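Local coordinates for PHOX (Pseudomonas fluorescens, PDB 4A9V), which hydrolyses phosphate monoesters as an alkaline phosphatase, using a cofactor of two oxo-bridged iron ions and calcium ions held in a beta-propeller, at residues Tyr399-Asn404 with Asn476-Leu481; Lys271-Ala276 with Arg385-Val390; Leu489-Asp494 with Leu512-Ala517; Tyr426-Arg431 with Trp446-Val451. All coordinates share one frame; numbering follows the deposited sequence.

Contact 1 of 4, residues Tyr399-Asn404 with Asn476-Leu481; sequences YCTLTN and NSPDGL. With CA (calcium ion), chain R; CA (calcium ion), chain Q.
Thr401 and Thr403 each send a hydroxyl proton to a backbone carbonyl of the facing segment. Thr401 OG1 donates to Asp479 O over 2.7 Å, in the carbonyl plane and on a lone pair. Its torsion places OG1 between the backbone N and the carbonyl carbon (chi1 54°) and leaves the methyl to meet Leu481. These two side chains meet tip to tip, with Thr401 CG2 3.6 Å from Leu481 CG. Thr403 is rotated differently, with OG1 trans to the backbone N (chi1 -164°). Thr403 OG1 donates to Pro478 O over 2.8 Å, from well above the carbonyl plane. Beyond it, Asn404 ND2 gives a 3.0 Å hydrogen bond to Ser477 OG, which lies in the amide plane. Ser477 OG in turn donates to Asn476 OD1. Asp479 directs its CB away from 399-404 and binds both calcium ions. Its OD2 bridges them, while OD1 binds one. Glu387 shares both ions, Glu273 one and Asp494 the other. A classic beta bulge at Asp479 and Gly480 faces Leu492. The two threonine hydroxyls thus hold the carbonyls on both sides of Asp479 CA, consistent with a second shell that positions this calcium ligand.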
loop_
_atom_site.group_PDB
_atom_site.type_symbol
_atom_site.label_atom_id
_atom_site.label_comp_id
_atom_site.label_asym_id
_atom_site.label_seq_id
_atom_site.Cartn_x
_atom_site.Cartn_y
_atom_site.Cartn_z
ATOM N N TYR A 399 14.257 -1.338 -1.148
ATOM C CA TYR A 399 13.979 -1.195 0.281
ATOM C C TYR A 399 12.557 -1.657 0.546
ATOM O O TYR A 399 11.650 -1.351 -0.233
ATOM C CB TYR A 399 14.112 0.271 0.707
ATOM C CG TYR A 399 15.496 0.847 0.530
ATOM C CD1 TYR A 399 16.004 1.123 -0.734
ATOM C CD2 TYR A 399 16.290 1.142 1.627
ATOM C CE1 TYR A 399 17.295 1.585 -0.904
ATOM C CE2 TYR A 399 17.566 1.639 1.471
ATOM C CZ TYR A 399 18.072 1.858 0.209
ATOM O OH TYR A 399 19.366 2.291 0.080
ATOM N N CYS A 400 12.361 -2.396 1.635
ATOM C CA CYS A 400 11.069 -2.970 1.977
ATOM C C CYS A 400 10.867 -2.831 3.480
ATOM O O CYS A 400 11.708 -3.270 4.269
ATOM C CB CYS A 400 11.063 -4.460 1.610
ATOM S SG CYS A 400 9.513 -5.327 1.939
ATOM N N THR A 401 9.738 -2.266 3.888
ATOM C CA THR A 401 9.414 -2.262 5.304
ATOM C C THR A 401 8.896 -3.632 5.734
ATOM O O THR A 401 8.181 -4.316 4.990
ATOM C CB THR A 401 8.391 -1.171 5.646
ATOM O OG1 THR A 401 7.251 -1.321 4.801
ATOM C CG2 THR A 401 8.989 0.212 5.477
ATOM N N LEU A 402 9.315 -4.036 6.923
ATOM C CA LEU A 402 8.807 -5.219 7.595
ATOM C C LEU A 402 8.233 -4.699 8.905
ATOM O O LEU A 402 8.981 -4.333 9.825
ATOM C CB LEU A 402 9.956 -6.205 7.834
ATOM C CG LEU A 402 10.685 -6.721 6.584
ATOM C CD1 LEU A 402 11.881 -7.577 6.978
ATOM C CD2 LEU A 402 9.716 -7.523 5.724
ATOM N N THR A 403 6.932 -4.434 8.902
ATOM C CA THR A 403 6.409 -3.414 9.789
ATOM C C THR A 403 6.457 -3.838 11.264
ATOM O O THR A 403 6.715 -3.016 12.140
ATOM C CB THR A 403 5.010 -2.936 9.340
ATOM O OG1 THR A 403 4.719 -1.699 9.994
ATOM C CG2 THR A 403 3.913 -3.933 9.650
ATOM N N ASN A 404 6.197 -5.120 11.516
ATOM C CA ASN A 404 6.300 -5.745 12.838
ATOM C C ASN A 404 5.853 -7.204 12.696
ATOM O O ASN A 404 5.425 -7.626 11.612
ATOM C CB ASN A 404 5.464 -4.997 13.891
ATOM C CG ASN A 404 4.032 -4.758 13.454
ATOM O OD1 ASN A 404 3.284 -5.698 13.170
ATOM N ND2 ASN A 404 3.624 -3.489 13.450
ATOM N N ASN A 476 8.019 3.603 15.382
ATOM C CA ASN A 476 7.694 2.187 15.263
ATOM C C ASN A 476 6.811 1.911 14.063
ATOM O O ASN A 476 6.077 2.792 13.597
ATOM C CB ASN A 476 7.067 1.641 16.556
ATOM C CG ASN A 476 5.610 2.015 16.712
ATOM O OD1 ASN A 476 4.715 1.230 16.386
ATOM N ND2 ASN A 476 5.358 3.201 17.273
ATOM N N SER A 477 6.921 0.688 13.549
ATOM C CA SER A 477 6.065 0.181 12.486
ATOM C C SER A 477 6.164 1.033 11.217
ATOM O O SER A 477 5.159 1.514 10.690
ATOM C CB SER A 477 4.617 0.096 12.962
ATOM O OG SER A 477 4.509 -0.703 14.130
ATOM N N PRO A 478 7.373 1.145 10.657
ATOM C CA PRO A 478 7.478 1.743 9.330
ATOM C C PRO A 478 6.637 0.946 8.331
ATOM O O PRO A 478 6.512 -0.274 8.444
ATOM C CB PRO A 478 8.971 1.629 9.016
ATOM C CG PRO A 478 9.401 0.405 9.763
ATOM C CD PRO A 478 8.599 0.421 11.039
ATOM N N ASP A 479 6.054 1.646 7.367
ATOM C CA ASP A 479 5.028 1.065 6.514
ATOM C C ASP A 479 5.237 1.619 5.103
ATOM O O ASP A 479 5.924 0.990 4.286
ATOM C CB ASP A 479 3.636 1.368 7.123
ATOM C CG ASP A 479 2.465 0.829 6.313
ATOM O OD1 ASP A 479 2.568 0.691 5.076
ATOM O OD2 ASP A 479 1.374 0.681 6.915
ATOM N N GLY A 480 4.830 2.861 4.868
ATOM C CA GLY A 480 5.079 3.484 3.584
ATOM C C GLY A 480 6.528 3.895 3.394
ATOM O O GLY A 480 7.242 4.212 4.349
ATOM N N LEU A 481 6.930 3.967 2.127
ATOM C CA LEU A 481 8.250 4.448 1.727
ATOM C C LEU A 481 8.109 5.234 0.434
ATOM O O LEU A 481 7.262 4.906 -0.404
ATOM C CB LEU A 481 9.204 3.282 1.471
ATOM C CG LEU A 481 9.617 2.392 2.638
ATOM C CD1 LEU A 481 10.469 1.250 2.108
ATOM C CD2 LEU A 481 10.362 3.179 3.700
HETATM CA CA CA R . 0.654 -1.034 8.250
HETATM CA CA CA Q . 0.117 0.192 4.837
HETATM O O HOH W 1 -2.645 0.647 4.390
HETATM O O HOH W 2 -0.357 1.378 2.671
HETATM O O HOH W 3 -0.014 2.629 5.333
HETATM O O HOH W 4 -1.311 0.127 7.042
HETATM O O HOH W 5 -1.438 -2.197 8.313
#

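Contact 2 of 4, residues Lys271-Ala276 with Arg385-Val390; sequences KHENAA and RPEWIV. With CA (calcium ion), chain Q; CA (calcium ion), chain R; FEO (mu-oxo-diiron), chain S.
Glu273 and Glu387 meet through shared metals. Glu273 OE1 is 2.0 Å and Glu387 OE2 2.2 Å from iron FE2 of the oxo-bridged pair. The carboxylate planes stand 85° apart. Glu273 OE1 and Glu387 OE2, 3.0 Å apart, are brought together by the metals they share and not by a hydrogen bond. Glu273 bends at chi2 (93°), and Glu273 OE2 binds a calcium ion at 2.3 Å. Glu387 OE2 binds that calcium, the second calcium and FE2, and Glu387 OE1 also binds the second calcium. Among hydrogen bonds, the Asn274 amide grips both backbone polar atoms of Ile389. Asn274 OD1 accepts from Ile389 N at 2.9 Å, and Asn274 ND2 donates almost straight to Ile389 O. Trp388 NE1 donates to a calcium-bound water. Glu273 OE2 lies at the edge of the Trp388 ring, 3.2 Å from Trp388 CD1. The apolar part is small: Ala276 CB packs on Ile389 CG2 at 3.8 Å. Strand 386-391 borders strand 398-402. Strand 178-183 lies close by, with Cys179 against Glu273 and Ala180 against Asn274 and Trp388.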
loop_
_atom_site.group_PDB
_atom_site.type_symbol
_atom_site.label_atom_id
_atom_site.label_comp_id
_atom_site.label_asym_id
_atom_site.label_seq_id
_atom_site.Cartn_x
_atom_site.Cartn_y
_atom_site.Cartn_z
ATOM N N LYS A 271 -2.271 -10.579 -0.402
ATOM C CA LYS A 271 -2.694 -9.327 0.206
ATOM C C LYS A 271 -1.678 -8.230 -0.142
ATOM O O LYS A 271 -0.757 -7.925 0.618
ATOM C CB LYS A 271 -2.924 -9.513 1.707
ATOM C CG LYS A 271 -4.011 -10.535 1.954
ATOM C CD LYS A 271 -4.430 -10.688 3.402
ATOM C CE LYS A 271 -5.382 -11.865 3.527
ATOM N NZ LYS A 271 -5.789 -12.134 4.931
ATOM N N HIS A 272 -1.787 -7.754 -1.379
ATOM C CA HIS A 272 -0.792 -6.859 -1.964
ATOM C C HIS A 272 -0.739 -5.540 -1.237
ATOM O O HIS A 272 -1.752 -4.849 -1.144
ATOM C CB HIS A 272 -1.162 -6.564 -3.414
ATOM C CG HIS A 272 -0.999 -7.729 -4.346
ATOM N ND1 HIS A 272 0.164 -7.972 -4.993
ATOM C CD2 HIS A 272 -1.902 -8.678 -4.790
ATOM C CE1 HIS A 272 0.010 -9.032 -5.798
ATOM N NE2 HIS A 272 -1.245 -9.467 -5.675
ATOM N N GLU A 273 0.465 -5.105 -0.867
ATOM C CA GLU A 273 0.659 -3.764 -0.316
ATOM C C GLU A 273 0.913 -2.760 -1.442
ATOM O O GLU A 273 0.041 -1.957 -1.766
ATOM C CB GLU A 273 1.790 -3.738 0.699
ATOM C CG GLU A 273 1.937 -2.375 1.360
ATOM C CD GLU A 273 1.176 -2.242 2.664
ATOM O OE1 GLU A 273 0.768 -3.295 3.217
ATOM O OE2 GLU A 273 1.029 -1.088 3.141
ATOM N N ASN A 274 2.105 -2.787 -2.038
ATOM C CA ASN A 274 2.408 -1.918 -3.178
ATOM C C ASN A 274 3.090 -2.693 -4.298
ATOM O O ASN A 274 3.220 -3.914 -4.255
ATOM C CB ASN A 274 3.172 -0.629 -2.765
ATOM C CG ASN A 274 4.686 -0.773 -2.804
ATOM O OD1 ASN A 274 5.240 -1.835 -2.515
ATOM N ND2 ASN A 274 5.371 0.344 -3.030
ATOM N N ALA A 275 3.447 -1.967 -5.351
ATOM C CA ALA A 275 3.992 -2.564 -6.559
ATOM C C ALA A 275 5.101 -1.649 -7.070
ATOM O O ALA A 275 4.842 -0.561 -7.570
ATOM C CB ALA A 275 2.897 -2.725 -7.602
ATOM N N ALA A 276 6.341 -2.034 -6.798
ATOM C CA ALA A 276 7.502 -1.182 -7.047
ATOM C C ALA A 276 8.103 -1.499 -8.406
ATOM O O ALA A 276 8.576 -2.612 -8.631
ATOM C CB ALA A 276 8.546 -1.382 -5.959
ATOM N N ARG A 385 5.720 -9.162 8.053
ATOM C CA ARG A 385 4.761 -8.224 7.457
ATOM C C ARG A 385 5.405 -7.248 6.482
ATOM O O ARG A 385 5.472 -6.039 6.731
ATOM C CB ARG A 385 3.994 -7.459 8.526
ATOM C CG ARG A 385 3.104 -8.334 9.385
ATOM C CD ARG A 385 2.240 -7.476 10.282
ATOM N NE ARG A 385 1.377 -6.624 9.480
ATOM C CZ ARG A 385 0.872 -5.472 9.894
ATOM N NH1 ARG A 385 0.900 -5.175 11.186
ATOM N NH2 ARG A 385 0.211 -4.695 9.045
ATOM N N PRO A 386 5.777 -7.744 5.298
ATOM C CA PRO A 386 6.201 -6.843 4.235
ATOM C C PRO A 386 5.121 -5.839 3.881
ATOM O O PRO A 386 3.983 -6.224 3.600
ATOM C CB PRO A 386 6.469 -7.784 3.052
ATOM C CG PRO A 386 6.568 -9.150 3.632
ATOM C CD PRO A 386 5.713 -9.145 4.854
ATOM N N GLU A 387 5.476 -4.561 3.910
ATOM C CA GLU A 387 4.590 -3.532 3.393
ATOM C C GLU A 387 5.240 -2.891 2.166
ATOM O O GLU A 387 5.451 -3.592 1.178
ATOM C CB GLU A 387 4.108 -2.586 4.498
ATOM C CG GLU A 387 3.152 -3.309 5.446
ATOM C CD GLU A 387 2.313 -2.381 6.312
ATOM O OE1 GLU A 387 2.849 -1.895 7.328
ATOM O OE2 GLU A 387 1.109 -2.161 6.012
ATOM N N TRP A 388 5.520 -1.595 2.162
ATOM C CA TRP A 388 5.928 -0.959 0.909
ATOM C C TRP A 388 7.339 -1.320 0.498
ATOM O O TRP A 388 8.245 -1.442 1.326
ATOM C CB TRP A 388 5.844 0.556 1.009
ATOM C CG TRP A 388 4.450 1.099 1.097
ATOM C CD1 TRP A 388 3.430 0.710 1.952
ATOM C CD2 TRP A 388 3.988 2.337 0.488
ATOM N NE1 TRP A 388 2.384 1.590 1.886
ATOM C CE2 TRP A 388 2.683 2.616 1.061
ATOM C CE3 TRP A 388 4.557 3.266 -0.372
ATOM C CZ2 TRP A 388 1.971 3.759 0.739
ATOM C CZ3 TRP A 388 3.839 4.428 -0.663
ATOM C CH2 TRP A 388 2.582 4.666 -0.115
ATOM N N ILE A 389 7.541 -1.347 -0.820
ATOM C CA ILE A 389 8.847 -1.520 -1.442
ATOM C C ILE A 389 9.120 -0.328 -2.352
ATOM O O ILE A 389 8.216 0.141 -3.062
ATOM C CB ILE A 389 8.884 -2.837 -2.250
ATOM C CG1 ILE A 389 8.620 -4.022 -1.317
ATOM C CG2 ILE A 389 10.224 -2.995 -2.955
ATOM C CD1 ILE A 389 8.418 -5.348 -2.023
ATOM N N VAL A 390 10.366 0.150 -2.350
ATOM C CA VAL A 390 10.778 1.191 -3.288
ATOM C C VAL A 390 12.151 0.844 -3.852
ATOM O O VAL A 390 12.928 0.111 -3.238
ATOM C CB VAL A 390 10.825 2.601 -2.637
ATOM C CG1 VAL A 390 9.424 3.072 -2.278
ATOM C CG2 VAL A 390 11.757 2.619 -1.432
HETATM CA CA CA Q . 0.117 0.192 4.837
HETATM CA CA CA R . 0.654 -1.034 8.250
HETATM FE FE1 FEO S . -3.024 -1.410 3.853
HETATM FE FE2 FEO S . -0.334 -3.341 4.900
HETATM O O FEO S . -1.401 -1.733 4.889
HETATM O O HOH W 6 4.633 -4.200 -1.375
HETATM O O HOH W 5 -1.438 -2.197 8.313
HETATM O O HOH W 2 -0.357 1.378 2.671
HETATM O O HOH W 1 -2.645 0.647 4.390
HETATM O O HOH W 3 -0.014 2.629 5.333
HETATM O O HOH W 4 -1.311 0.127 7.042
#

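Contact 3 of 4, residues Leu489-Asp494 with Leu512-Ala517; sequences LWILTD and LCADPA. With CA (calcium ion), chain R; LI (lithium ion), chain G.
Trp490 has CG trans to its carbonyl carbon (chi1 -61°), while Cys513 has SG trans to its backbone N (chi1 -166°), and together these torsions lay the sulfur over the indole. Cys513 SG sits 3.7 Å from the centroid of the six-membered ring of Trp490, only 6° off the ring normal. Cys513 CB adds a CH-pi contact to the same ring. The two residues form an antiparallel non-hydrogen-bonded pair. Hydrogen-bonded pairs flank it, Leu489 with Ala514 and Ile491 with Leu512, with four backbone bonds. Their side chains occupy the other sheet face, where Ile491 CD1 meets Ala514 CB at 4.0 Å. Thr493 CG2 touches Leu512 CD1 at 4.0 Å. An alanine in place of Trp490 would remove the ring under Cys513 SG, and would probably open a gap there and leave Asp484 without its indole N-H donor. The contact is apolar and backbone-bonded. Strand 489-493, held by it, delivers Asp494 just past its end, where Asp494 OD2 binds calcium at 2.4 Å and Asp494 OD1 binds lithium.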
loop_
_atom_site.group_PDB
_atom_site.type_symbol
_atom_site.label_atom_id
_atom_site.label_comp_id
_atom_site.label_asym_id
_atom_site.label_seq_id
_atom_site.Cartn_x
_atom_site.Cartn_y
_atom_site.Cartn_z
ATOM N N LEU A 489 15.274 8.945 1.163
ATOM C CA LEU A 489 14.297 7.914 1.465
ATOM C C LEU A 489 13.345 8.401 2.543
ATOM O O LEU A 489 13.741 8.613 3.689
ATOM C CB LEU A 489 15.001 6.637 1.937
ATOM C CG LEU A 489 14.063 5.489 2.320
ATOM C CD1 LEU A 489 13.244 5.011 1.131
ATOM C CD2 LEU A 489 14.870 4.340 2.911
ATOM N N TRP A 490 12.078 8.503 2.186
ATOM C CA TRP A 490 11.031 8.957 3.089
ATOM C C TRP A 490 10.319 7.759 3.666
ATOM O O TRP A 490 10.002 6.808 2.950
ATOM C CB TRP A 490 10.062 9.856 2.327
ATOM C CG TRP A 490 10.724 11.085 1.765
ATOM C CD1 TRP A 490 11.377 11.219 0.548
ATOM C CD2 TRP A 490 10.873 12.372 2.431
ATOM N NE1 TRP A 490 11.882 12.483 0.408
ATOM C CE2 TRP A 490 11.604 13.229 1.507
ATOM C CE3 TRP A 490 10.463 12.888 3.648
ATOM C CZ2 TRP A 490 11.894 14.548 1.804
ATOM C CZ3 TRP A 490 10.779 14.210 3.947
ATOM C CH2 TRP A 490 11.455 15.026 3.035
ATOM N N ILE A 491 10.169 7.753 4.991
ATOM C CA ILE A 491 9.665 6.617 5.760
ATOM C C ILE A 491 8.401 7.054 6.502
ATOM O O ILE A 491 8.419 8.058 7.216
ATOM C CB ILE A 491 10.696 6.169 6.820
ATOM C CG1 ILE A 491 12.010 5.738 6.167
ATOM C CG2 ILE A 491 10.121 5.056 7.679
ATOM C CD1 ILE A 491 13.179 5.651 7.131
ATOM N N LEU A 492 7.298 6.348 6.280
ATOM C CA LEU A 492 5.999 6.731 6.822
ATOM C C LEU A 492 5.582 5.652 7.817
ATOM O O LEU A 492 5.831 4.475 7.577
ATOM C CB LEU A 492 4.977 6.831 5.682
ATOM C CG LEU A 492 5.157 7.993 4.697
ATOM C CD1 LEU A 492 6.398 7.897 3.817
ATOM C CD2 LEU A 492 3.928 8.112 3.820
ATOM N N THR A 493 4.947 6.031 8.922
ATOM C CA THR A 493 4.637 5.050 9.955
ATOM C C THR A 493 3.154 4.780 10.166
ATOM O O THR A 493 2.298 5.660 10.030
ATOM C CB THR A 493 5.306 5.354 11.315
ATOM O OG1 THR A 493 4.625 6.410 12.012
ATOM C CG2 THR A 493 6.748 5.729 11.144
ATOM N N ASP A 494 2.880 3.530 10.529
ATOM C CA ASP A 494 1.563 3.052 10.925
ATOM C C ASP A 494 1.716 2.171 12.160
ATOM O O ASP A 494 1.645 0.943 12.090
ATOM C CB ASP A 494 0.924 2.249 9.794
ATOM C CG ASP A 494 -0.325 1.528 10.242
ATOM O OD1 ASP A 494 -1.012 2.070 11.134
ATOM O OD2 ASP A 494 -0.584 0.399 9.756
ATOM N N LEU A 512 9.564 10.274 8.417
ATOM C CA LEU A 512 10.978 10.529 8.616
ATOM C C LEU A 512 11.694 10.512 7.271
ATOM O O LEU A 512 11.122 10.126 6.250
ATOM C CB LEU A 512 11.591 9.479 9.561
ATOM C CG LEU A 512 10.834 9.281 10.884
ATOM C CD1 LEU A 512 9.924 8.061 10.845
ATOM C CD2 LEU A 512 11.792 9.201 12.070
ATOM N N CYS A 513 12.923 11.000 7.272
ATOM C CA CYS A 513 13.736 11.036 6.076
ATOM C C CYS A 513 15.098 10.447 6.392
ATOM O O CYS A 513 15.680 10.738 7.434
ATOM C CB CYS A 513 13.887 12.479 5.595
ATOM S SG CYS A 513 14.523 12.637 3.911
ATOM N N ALA A 514 15.609 9.634 5.476
ATOM C CA ALA A 514 16.841 8.892 5.693
ATOM C C ALA A 514 17.819 9.087 4.540
ATOM O O ALA A 514 17.420 9.231 3.375
ATOM C CB ALA A 514 16.543 7.413 5.875
ATOM N N ASP A 515 19.101 9.002 4.879
ATOM C CA ASP A 515 20.201 8.986 3.922
ATOM C C ASP A 515 20.648 7.537 3.714
ATOM O O ASP A 515 21.160 6.910 4.639
ATOM C CB ASP A 515 21.353 9.821 4.493
ATOM C CG ASP A 515 22.510 9.969 3.535
ATOM O OD1 ASP A 515 22.834 8.995 2.834
ATOM O OD2 ASP A 515 23.113 11.060 3.499
ATOM N N PRO A 516 20.390 6.977 2.525
ATOM C CA PRO A 516 20.712 5.572 2.303
ATOM C C PRO A 516 22.177 5.213 2.537
ATOM O O PRO A 516 22.481 4.099 2.977
ATOM C CB PRO A 516 20.327 5.363 0.836
ATOM C CG PRO A 516 19.210 6.321 0.622
ATOM C CD PRO A 516 19.605 7.541 1.412
ATOM N N ALA A 517 23.081 6.135 2.232
ATOM C CA ALA A 517 24.514 5.861 2.323
ATOM C C ALA A 517 24.993 5.856 3.771
ATOM O O ALA A 517 25.888 5.092 4.141
ATOM C CB ALA A 517 25.303 6.877 1.511
HETATM CA CA CA R . 0.654 -1.034 8.250
HETATM LI LI LI G . -3.130 0.973 10.687
HETATM O O HOH W 7 -3.156 -0.387 9.370
HETATM O O HOH W 8 -2.662 0.537 12.587
HETATM O O HOH W 9 -3.411 2.819 12.464
HETATM O O HOH W 4 -1.311 0.127 7.042
HETATM O O HOH W 5 -1.438 -2.197 8.313
#

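Contact 4 of 4, residues Tyr426-Arg431 with Trp446-Val451; sequences YGQILR and WDLFVV
Trp446 packs its CB on Leu430 CD1 at 4.0 Å. Next, Asp447 makes two backbone bonds with Arg431, the shorter from Arg431 N to Asp447 O at 2.8 Å. Its carboxylate, brought round by a chi1 of 72°, meets the guanidinium side-on. Arg431 NE donates to Asp447 OD1 at 2.9 Å, on the syn lone pair, with Arg431 NH2 to Asp447 OD2 also 2.9 Å. The two planes are nearly coplanar, 27° apart. Asp447 OD2 has a second partner in His338. Leu448 CD2 then rests 4.1 Å from Leu430 CD1. At Phe449 the chain turns a corner. Phe449 CD1 lies over one face of the guanidinium, 3.7 Å from Arg431 NH1, with the planes 74° apart. Phe449 and Val450 both face Ile429 in a classic beta bulge; the bonds from their N atoms to Ile429 O are weak. Val450 O accepts from Ile429 N at 2.9 Å, and Val450 CG1 meets Ile429 CG1 at 3.6 Å. Val451 pairs with Gln428 as an antiparallel non-hydrogen-bonded pair. A leucine in place of Arg431 would remove both salt-bridge donors, and Asp447 would probably be left with its charge poorly balanced, even with His338 still beside it. Bonds on all three nitrogens probably hold the guanidinium against turning, and NH1 links the hairpin to Tyr399 and Pro516.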
loop_
_atom_site.group_PDB
_atom_site.type_symbol
_atom_site.label_atom_id
_atom_site.label_comp_id
_atom_site.label_asym_id
_atom_site.label_seq_id
_atom_site.Cartn_x
_atom_site.Cartn_y
_atom_site.Cartn_z
ATOM N N TYR A 426 8.306 -3.509 16.792
ATOM C CA TYR A 426 8.826 -2.259 16.229
ATOM C C TYR A 426 9.037 -2.261 14.718
ATOM O O TYR A 426 8.926 -1.215 14.089
ATOM C CB TYR A 426 10.135 -1.856 16.900
ATOM C CG TYR A 426 10.013 -1.585 18.382
ATOM C CD1 TYR A 426 9.327 -0.474 18.850
ATOM C CD2 TYR A 426 10.647 -2.402 19.313
ATOM C CE1 TYR A 426 9.248 -0.203 20.208
ATOM C CE2 TYR A 426 10.590 -2.126 20.669
ATOM C CZ TYR A 426 9.917 -1.014 21.108
ATOM O OH TYR A 426 9.865 -0.774 22.466
ATOM N N GLY A 427 9.464 -3.394 14.165
ATOM C CA GLY A 427 9.746 -3.484 12.736
ATOM C C GLY A 427 11.163 -3.117 12.334
ATOM O O GLY A 427 12.027 -2.809 13.164
ATOM N N GLN A 428 11.395 -3.176 11.030
ATOM C CA GLN A 428 12.717 -2.981 10.467
ATOM C C GLN A 428 12.561 -2.699 8.970
ATOM O O GLN A 428 11.477 -2.896 8.406
ATOM C CB GLN A 428 13.621 -4.209 10.722
ATOM C CG GLN A 428 13.150 -5.516 10.085
ATOM C CD GLN A 428 12.342 -6.395 11.029
ATOM O OE1 GLN A 428 11.872 -5.948 12.072
ATOM N NE2 GLN A 428 12.109 -7.636 10.621
ATOM N N ILE A 429 13.601 -2.123 8.374
ATOM C CA ILE A 429 13.623 -1.883 6.932
ATOM C C ILE A 429 14.730 -2.720 6.307
ATOM O O ILE A 429 15.913 -2.615 6.677
ATOM C CB ILE A 429 13.802 -0.396 6.569
ATOM C CG1 ILE A 429 12.700 0.433 7.231
ATOM C CG2 ILE A 429 13.788 -0.238 5.054
ATOM C CD1 ILE A 429 12.797 1.923 6.964
ATOM N N LEU A 430 14.317 -3.572 5.379
ATOM C CA LEU A 430 15.168 -4.487 4.651
ATOM C C LEU A 430 15.602 -3.858 3.326
ATOM O O LEU A 430 14.802 -3.206 2.660
ATOM C CB LEU A 430 14.356 -5.755 4.392
ATOM C CG LEU A 430 14.892 -6.798 3.422
ATOM C CD1 LEU A 430 16.178 -7.426 3.929
ATOM C CD2 LEU A 430 13.828 -7.856 3.201
ATOM N N ARG A 431 16.877 -4.006 2.980
ATOM C CA ARG A 431 17.413 -3.548 1.707
ATOM C C ARG A 431 18.005 -4.728 0.963
ATOM O O ARG A 431 18.644 -5.586 1.575
ATOM C CB ARG A 431 18.487 -2.478 1.951
ATOM C CG ARG A 431 19.305 -2.110 0.728
ATOM C CD ARG A 431 20.090 -0.825 0.924
ATOM N NE ARG A 431 20.992 -0.902 2.065
ATOM C CZ ARG A 431 21.603 0.149 2.608
ATOM N NH1 ARG A 431 21.453 1.356 2.080
ATOM N NH2 ARG A 431 22.346 -0.012 3.692
ATOM N N TRP A 446 21.487 -8.763 0.801
ATOM C CA TRP A 446 20.550 -8.014 1.635
ATOM C C TRP A 446 21.202 -7.519 2.902
ATOM O O TRP A 446 22.201 -8.078 3.374
ATOM C CB TRP A 446 19.296 -8.844 1.938
ATOM C CG TRP A 446 19.542 -10.055 2.803
ATOM C CD1 TRP A 446 19.764 -11.354 2.384
ATOM C CD2 TRP A 446 19.603 -10.105 4.261
ATOM N NE1 TRP A 446 19.960 -12.186 3.459
ATOM C CE2 TRP A 446 19.890 -11.490 4.612
ATOM C CE3 TRP A 446 19.500 -9.164 5.266
ATOM C CZ2 TRP A 446 20.123 -11.880 5.922
ATOM C CZ3 TRP A 446 19.707 -9.572 6.581
ATOM C CH2 TRP A 446 20.039 -10.892 6.897
ATOM N N ASP A 447 20.637 -6.456 3.467
ATOM C CA ASP A 447 21.031 -5.975 4.793
ATOM C C ASP A 447 19.830 -5.314 5.453
ATOM O O ASP A 447 18.890 -4.906 4.779
ATOM C CB ASP A 447 22.230 -5.000 4.715
ATOM C CG ASP A 447 21.866 -3.638 4.121
ATOM O OD1 ASP A 447 21.560 -3.575 2.909
ATOM O OD2 ASP A 447 21.922 -2.626 4.857
ATOM N N LEU A 448 19.846 -5.231 6.779
ATOM C CA LEU A 448 18.823 -4.440 7.471
ATOM C C LEU A 448 19.288 -2.992 7.599
ATOM O O LEU A 448 20.154 -2.651 8.409
ATOM C CB LEU A 448 18.453 -5.019 8.826
ATOM C CG LEU A 448 17.679 -6.345 8.777
ATOM C CD1 LEU A 448 17.228 -6.757 10.172
ATOM C CD2 LEU A 448 16.488 -6.299 7.829
ATOM N N PHE A 449 18.690 -2.136 6.778
ATOM C CA PHE A 449 19.001 -0.713 6.758
ATOM C C PHE A 449 18.710 -0.043 8.102
ATOM O O PHE A 449 19.460 0.825 8.534
ATOM C CB PHE A 449 18.199 -0.034 5.636
ATOM C CG PHE A 449 18.389 1.449 5.572
ATOM C CD1 PHE A 449 19.602 1.987 5.183
ATOM C CD2 PHE A 449 17.391 2.312 5.988
ATOM C CE1 PHE A 449 19.824 3.348 5.220
ATOM C CE2 PHE A 449 17.586 3.679 5.967
ATOM C CZ PHE A 449 18.819 4.198 5.614
ATOM N N VAL A 450 17.631 -0.444 8.765
ATOM C CA VAL A 450 17.382 -0.001 10.130
ATOM C C VAL A 450 16.575 -1.072 10.846
ATOM O O VAL A 450 15.788 -1.785 10.226
ATOM C CB VAL A 450 16.667 1.373 10.171
ATOM C CG1 VAL A 450 15.253 1.280 9.642
ATOM C CG2 VAL A 450 16.679 1.941 11.587
ATOM N N VAL A 451 16.820 -1.219 12.142
ATOM C CA VAL A 451 15.978 -2.015 13.017
ATOM C C VAL A 451 15.338 -1.066 14.024
ATOM O O VAL A 451 16.041 -0.445 14.820
ATOM C CB VAL A 451 16.783 -3.106 13.747
ATOM C CG1 VAL A 451 15.845 -3.971 14.573
ATOM C CG2 VAL A 451 17.566 -3.952 12.751
#

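In the fold
Along the chain, contact 2 closes before contact 1 opens, contact 4 is nested within the loop that contact 1 closes, and contact 3 follows. Strands 386-391, 398-402, 428-434 and 443-451 are successive neighbours in one antiparallel sheet, which contacts 1, 2 and 4 all reach. Contacts 1 and 3 share a second sheet through strands 478-483 and 489-493. Contact 1 therefore joins two sheets of the beta-propeller. Its centre is about 9 Å from that of contact 2, 10 Å from contact 3 and 8 Å from contact 4. Contacts 1, 2 and 3 all supply ligands to one calcium ion, while contact 4 lies farther out and contributes none.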